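Heavy-metal chelation domain-containing protein (Pyrococcus horikoshii, PDB 3NPG) is of unknown function but carries putative heavy-metal chelation domains of the DUF4213 and DUF364 families, which suggests a role in binding metal ions. Local coordinates at residues 190-195 and 211-216; 199-204 and 243-248. All blocks are in the same frame, centred on the assembly; numbering follows the deposited sequence.

Contact 1: 190-195 and 211-216; sequences AKLIVI and KVTHLA
Thr213 turns its side chain onto the backbone of Ile193, and its OG1 accepts the Ile193 N-H at 2.9 Å with the bond bent to 144°. The rotation that allows this sets OG1 between its own backbone N and carbonyl carbon (chi1 58°), while CG2 lies against Lys191 O. In return Ile193 O takes two amides: Thr213 N arrives in the carbonyl plane on a lone pair at 3.0 Å, and His214 N approaches tilted 28° from that plane. OG1 also shares a hydrogen bond with His214 ND1, 3.1 Å away, which restrains the rotation of the imidazole; Leu192 CD1 meets this ring obliquely, 3.4 Å from ND1. From here strands 192-196 and 214-220 run on as parallel neighbours in the Rossmann-like sheet, Val194 pairing with His214 and Ile195 with Leu215. Side chains alternate between the faces. Val194 CG1 reaches Ala216 CB on the face covered by helix 107-112. On the side packed by helix 180-186, Ile195 crosses Val212 at about a right angle, its CG1 3.7 Å from Val212 CG1. Ile193 CD1 lies 3.6 Å from Lys211 CB, whereas the extended lysine chain leads away to the carbonyl of Ala187.

Contact 2: 199-204 and 243-248; sequences TGQLLP and IKYVIE. With ACT (acetate ion), chain E.
Water 1 is gripped by three groups, two of them backbone carbonyls of the 199-204 loop and the third the hydroxyl of Tyr245. The water oxygen donates to Gly200 O at 2.7 Å and to Leu202 O at 2.8 Å, and accepts from Tyr245 OH at 2.7 Å. The water sits at the edge of the phenol ring and in its plane. Tyr245 reaches it because CG stands between the backbone N and the carbonyl carbon (chi1 65°), which carries the ring from the strand to the loop; OH then ends 3.7 Å from Gln201 CA, and Gln94 of helix 79-96 adds a weak bond to it. Strand 242-248 is the antiparallel edge strand that closes the mixed, Rossmann-like sheet within this chain, and the loop following strand 192-196 passes over one of its faces. No direct hydrogen bond joins the two segments. Further along, Pro204 meets Ile247 at about a right angle: its CG lies 3.9 Å from Ile247 CG2, and its CB is 3.7 Å from Glu248 O. At the N-terminal end of 199-204, Thr199 OG1 lies 2.9 Å from acetate O and is also hydrogen-bonded to Met49 N; Tyr32 bonds the same ion, which probably came from the crystallisation liquor. The amide of Gln201 is held by Val47 N and Met218 O, tying the loop to strand 43-49 of the three-stranded sheet as well as to strand 214-220.

Followed from the N terminus, the chain completes its three-stranded sheet and helix 79-96 before entering the mixed sheet, where strand 192-196 begins contact 1. The loop beyond it supplies 199-204 before the chain returns at 211-216, so contact 1 closes a short connection of 15 residues. Two helices later, strand 242-248 comes back antiparallel and closes contact 2 over 38 residues. The contacts therefore cross, their segments alternating along the chain. They also touch: Leu215 N probably bonds Ile247 O at 2.8 Å, and Leu215 CD1 packs against Leu202 and Pro204. Strand 214-220 thus joins the parallel strands to the antiparallel edge strand.

Contact 1: 190-195 and 211-216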
loop_
_atom_site.group_PDB
_atom_site.type_symbol
_atom_site.label_atom_id
_atom_site.label_comp_id
_atom_site.label_asym_id
_atom_site.label_seq_id
_atom_site.Cartn_x
_atom_site.Cartn_y
_atom_site.Cartn_z
ATOM N N ALA A 190 8.068 -25.148 17.854
ATOM C CA ALA A 190 6.927 -25.673 17.104
ATOM C C ALA A 190 7.088 -27.141 16.780
ATOM O O ALA A 190 8.149 -27.565 16.309
ATOM C CB ALA A 190 6.713 -24.871 15.835
ATOM N N LYS A 191 6.051 -27.933 17.077
ATOM C CA LYS A 191 6.040 -29.378 16.805
ATOM C C LYS A 191 5.166 -29.699 15.582
ATOM O O LYS A 191 5.222 -30.812 15.044
ATOM C CB LYS A 191 5.567 -30.176 18.054
ATOM C CG LYS A 191 4.446 -29.500 18.854
ATOM C CD LYS A 191 4.194 -30.216 20.174
ATOM C CE LYS A 191 3.098 -29.559 20.959
ATOM N NZ LYS A 191 2.844 -30.265 22.239
ATOM N N LEU A 192 4.404 -28.699 15.112
ATOM C CA LEU A 192 3.489 -28.841 13.991
ATOM C C LEU A 192 3.600 -27.615 13.062
ATOM O O LEU A 192 3.248 -26.509 13.467
ATOM C CB LEU A 192 2.046 -28.986 14.532
ATOM C CG LEU A 192 0.935 -29.205 13.503
ATOM C CD1 LEU A 192 1.058 -30.567 12.840
ATOM C CD2 LEU A 192 -0.404 -29.096 14.149
ATOM N N ILE A 193 4.161 -27.805 11.843
ATOM C CA ILE A 193 4.309 -26.730 10.850
ATOM C C ILE A 193 3.585 -27.113 9.565
ATOM O O ILE A 193 4.001 -28.046 8.871
ATOM C CB ILE A 193 5.809 -26.367 10.603
ATOM C CG1 ILE A 193 6.504 -25.959 11.930
ATOM C CG2 ILE A 193 5.938 -25.260 9.537
ATOM C CD1 ILE A 193 7.959 -25.844 11.851
ATOM N N VAL A 194 2.468 -26.423 9.274
ATOM C CA VAL A 194 1.637 -26.714 8.102
ATOM C C VAL A 194 1.769 -25.611 7.049
ATOM O O VAL A 194 1.505 -24.441 7.341
ATOM C CB VAL A 194 0.147 -26.936 8.501
ATOM C CG1 VAL A 194 -0.669 -27.426 7.315
ATOM C CG2 VAL A 194 0.031 -27.903 9.672
ATOM N N ILE A 195 2.163 -25.984 5.824
ATOM C CA ILE A 195 2.235 -25.047 4.696
ATOM C C ILE A 195 0.962 -25.225 3.858
ATOM O O ILE A 195 0.791 -26.258 3.207
ATOM C CB ILE A 195 3.544 -25.260 3.863
ATOM C CG1 ILE A 195 4.817 -25.258 4.772
ATOM C CG2 ILE A 195 3.662 -24.241 2.729
ATOM C CD1 ILE A 195 5.006 -23.988 5.686
ATOM N N LYS A 211 11.787 -28.498 8.990
ATOM C CA LYS A 211 10.888 -28.558 10.143
ATOM C C LYS A 211 9.411 -28.694 9.719
ATOM O O LYS A 211 8.554 -28.959 10.568
ATOM C CB LYS A 211 11.082 -27.334 11.050
ATOM C CG LYS A 211 12.417 -27.315 11.786
ATOM C CD LYS A 211 12.478 -26.169 12.782
ATOM C CE LYS A 211 13.823 -26.061 13.450
ATOM N NZ LYS A 211 13.896 -24.878 14.344
ATOM N N VAL A 212 9.115 -28.530 8.396
ATOM C CA VAL A 212 7.747 -28.674 7.854
ATOM C C VAL A 212 7.230 -30.085 8.139
ATOM O O VAL A 212 7.915 -31.067 7.826
ATOM C CB VAL A 212 7.686 -28.349 6.324
ATOM C CG1 VAL A 212 6.271 -28.528 5.778
ATOM C CG2 VAL A 212 8.201 -26.941 6.039
ATOM N N THR A 213 6.046 -30.189 8.759
ATOM C CA THR A 213 5.479 -31.493 9.130
ATOM C C THR A 213 4.397 -31.954 8.157
ATOM O O THR A 213 4.289 -33.149 7.880
ATOM C CB THR A 213 4.976 -31.463 10.573
ATOM O OG1 THR A 213 3.998 -30.425 10.699
ATOM C CG2 THR A 213 6.115 -31.253 11.587
ATOM N N HIS A 214 3.582 -31.012 7.652
ATOM C CA HIS A 214 2.479 -31.328 6.746
ATOM C C HIS A 214 2.419 -30.360 5.573
ATOM O O HIS A 214 2.917 -29.236 5.666
ATOM C CB HIS A 214 1.132 -31.302 7.505
ATOM C CG HIS A 214 1.025 -32.323 8.592
ATOM N ND1 HIS A 214 1.596 -32.117 9.832
ATOM C CD2 HIS A 214 0.360 -33.500 8.609
ATOM C CE1 HIS A 214 1.307 -33.195 10.543
ATOM N NE2 HIS A 214 0.555 -34.047 9.854
ATOM N N LEU A 215 1.759 -30.782 4.487
ATOM C CA LEU A 215 1.473 -29.948 3.331
ATOM C C LEU A 215 -0.017 -29.998 3.056
ATOM O O LEU A 215 -0.556 -31.075 2.793
ATOM C CB LEU A 215 2.260 -30.432 2.090
ATOM C CG LEU A 215 3.689 -29.895 1.946
ATOM C CD1 LEU A 215 4.441 -30.645 0.868
ATOM C CD2 LEU A 215 3.691 -28.393 1.649
ATOM N N ALA A 216 -0.705 -28.858 3.207
ATOM C CA ALA A 216 -2.139 -28.773 2.932
ATOM C C ALA A 216 -2.378 -28.027 1.630
ATOM O O ALA A 216 -2.219 -26.807 1.574
ATOM C CB ALA A 216 -2.853 -28.081 4.072
#

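Contact 2: 199-204 and 243-248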
loop_
_atom_site.group_PDB
_atom_site.type_symbol
_atom_site.label_atom_id
_atom_site.label_comp_id
_atom_site.label_asym_id
_atom_site.label_seq_id
_atom_site.Cartn_x
_atom_site.Cartn_y
_atom_site.Cartn_z
ATOM N N THR A 199 -0.322 -23.019 -3.534
ATOM C CA THR A 199 1.118 -22.884 -3.825
ATOM C C THR A 199 1.930 -24.050 -3.165
ATOM O O THR A 199 3.089 -24.291 -3.531
ATOM C CB THR A 199 1.630 -21.475 -3.415
ATOM O OG1 THR A 199 0.702 -20.480 -3.865
ATOM C CG2 THR A 199 3.017 -21.172 -3.964
ATOM N N GLY A 200 1.283 -24.784 -2.257
ATOM C CA GLY A 200 1.890 -25.923 -1.575
ATOM C C GLY A 200 1.697 -27.240 -2.307
ATOM O O GLY A 200 1.711 -28.304 -1.684
ATOM N N GLN A 201 1.554 -27.179 -3.653
ATOM C CA GLN A 201 1.364 -28.360 -4.510
ATOM C C GLN A 201 2.657 -29.155 -4.687
ATOM O O GLN A 201 2.647 -30.198 -5.343
ATOM C CB GLN A 201 0.825 -27.939 -5.888
ATOM C CG GLN A 201 -0.676 -27.699 -5.927
ATOM C CD GLN A 201 -1.121 -27.156 -7.266
ATOM O OE1 GLN A 201 -0.390 -26.436 -7.948
ATOM N NE2 GLN A 201 -2.350 -27.460 -7.653
ATOM N N LEU A 202 3.779 -28.657 -4.116
ATOM C CA LEU A 202 5.098 -29.299 -4.248
ATOM C C LEU A 202 5.146 -30.709 -3.600
ATOM O O LEU A 202 4.323 -31.017 -2.730
ATOM C CB LEU A 202 6.223 -28.379 -3.685
ATOM C CG LEU A 202 6.382 -28.313 -2.144
ATOM C CD1 LEU A 202 7.746 -27.786 -1.764
ATOM C CD2 LEU A 202 5.321 -27.459 -1.518
ATOM N N LEU A 203 6.084 -31.569 -4.059
ATOM C CA LEU A 203 6.239 -32.921 -3.501
ATOM C C LEU A 203 6.729 -32.862 -2.051
ATOM O O LEU A 203 7.608 -32.057 -1.736
ATOM C CB LEU A 203 7.219 -33.759 -4.351
ATOM C CG LEU A 203 6.700 -34.248 -5.703
ATOM C CD1 LEU A 203 7.799 -34.872 -6.497
ATOM C CD2 LEU A 203 5.573 -35.238 -5.532
ATOM N N PRO A 204 6.200 -33.732 -1.150
ATOM C CA PRO A 204 6.664 -33.702 0.253
ATOM C C PRO A 204 8.148 -34.023 0.390
ATOM O O PRO A 204 8.821 -33.451 1.250
ATOM C CB PRO A 204 5.788 -34.760 0.941
ATOM C CG PRO A 204 4.611 -34.939 0.039
ATOM C CD PRO A 204 5.133 -34.731 -1.345
ATOM N N ILE A 243 -9.345 -31.034 -5.648
ATOM C CA ILE A 243 -9.608 -31.748 -4.400
ATOM C C ILE A 243 -8.568 -31.388 -3.350
ATOM O O ILE A 243 -7.369 -31.496 -3.607
ATOM C CB ILE A 243 -9.741 -33.291 -4.601
ATOM C CG1 ILE A 243 -8.582 -33.862 -5.450
ATOM C CG2 ILE A 243 -11.100 -33.650 -5.196
ATOM C CD1 ILE A 243 -7.592 -34.648 -4.679
ATOM N N LYS A 244 -9.022 -30.894 -2.190
ATOM C CA LYS A 244 -8.132 -30.505 -1.099
ATOM C C LYS A 244 -7.535 -31.735 -0.418
ATOM O O LYS A 244 -8.212 -32.745 -0.274
ATOM C CB LYS A 244 -8.879 -29.636 -0.078
ATOM C CG LYS A 244 -9.178 -28.224 -0.575
ATOM C CD LYS A 244 -9.970 -27.423 0.452
ATOM C CE LYS A 244 -10.304 -26.042 -0.050
ATOM N NZ LYS A 244 -11.177 -25.305 0.901
ATOM N N TYR A 245 -6.263 -31.649 0.005
ATOM C CA TYR A 245 -5.590 -32.757 0.685
ATOM C C TYR A 245 -4.611 -32.259 1.729
ATOM O O TYR A 245 -4.078 -31.159 1.603
ATOM C CB TYR A 245 -4.865 -33.690 -0.333
ATOM C CG TYR A 245 -3.723 -33.027 -1.087
ATOM C CD1 TYR A 245 -2.443 -32.959 -0.539
ATOM C CD2 TYR A 245 -3.903 -32.544 -2.379
ATOM C CE1 TYR A 245 -1.393 -32.351 -1.226
ATOM C CE2 TYR A 245 -2.854 -31.955 -3.084
ATOM C CZ TYR A 245 -1.605 -31.847 -2.498
ATOM O OH TYR A 245 -0.571 -31.268 -3.195
ATOM N N VAL A 246 -4.342 -33.093 2.742
ATOM C CA VAL A 246 -3.317 -32.844 3.745
ATOM C C VAL A 246 -2.365 -34.039 3.740
ATOM O O VAL A 246 -2.799 -35.166 3.990
ATOM C CB VAL A 246 -3.917 -32.598 5.161
ATOM C CG1 VAL A 246 -2.810 -32.471 6.207
ATOM C CG2 VAL A 246 -4.819 -31.364 5.174
ATOM N N ILE A 247 -1.090 -33.813 3.378
ATOM C CA ILE A 247 -0.108 -34.894 3.288
ATOM C C ILE A 247 1.087 -34.664 4.225
ATOM O O ILE A 247 1.538 -33.538 4.379
ATOM C CB ILE A 247 0.316 -35.155 1.799
ATOM C CG1 ILE A 247 1.163 -36.446 1.667
ATOM C CG2 ILE A 247 1.024 -33.925 1.169
ATOM C CD1 ILE A 247 1.104 -37.101 0.301
ATOM N N GLU A 248 1.549 -35.729 4.902
ATOM C CA GLU A 248 2.699 -35.645 5.805
ATOM C C GLU A 248 4.003 -35.548 5.020
ATOM O O GLU A 248 4.096 -36.078 3.908
ATOM C CB GLU A 248 2.743 -36.856 6.742
ATOM C CG GLU A 248 1.861 -36.719 7.963
ATOM C CD GLU A 248 1.998 -37.857 8.956
ATOM O OE1 GLU A 248 1.006 -38.591 9.156
ATOM O OE2 GLU A 248 3.106 -38.029 9.518
HETATM C C ACT E . -1.479 -19.886 -1.442
HETATM O O ACT E . -0.326 -20.062 -1.206
HETATM O OXT ACT E . -1.829 -19.913 -2.571
HETATM C CH3 ACT E . -2.471 -19.609 -0.315
HETATM O O HOH W 1 1.671 -31.034 -1.699
#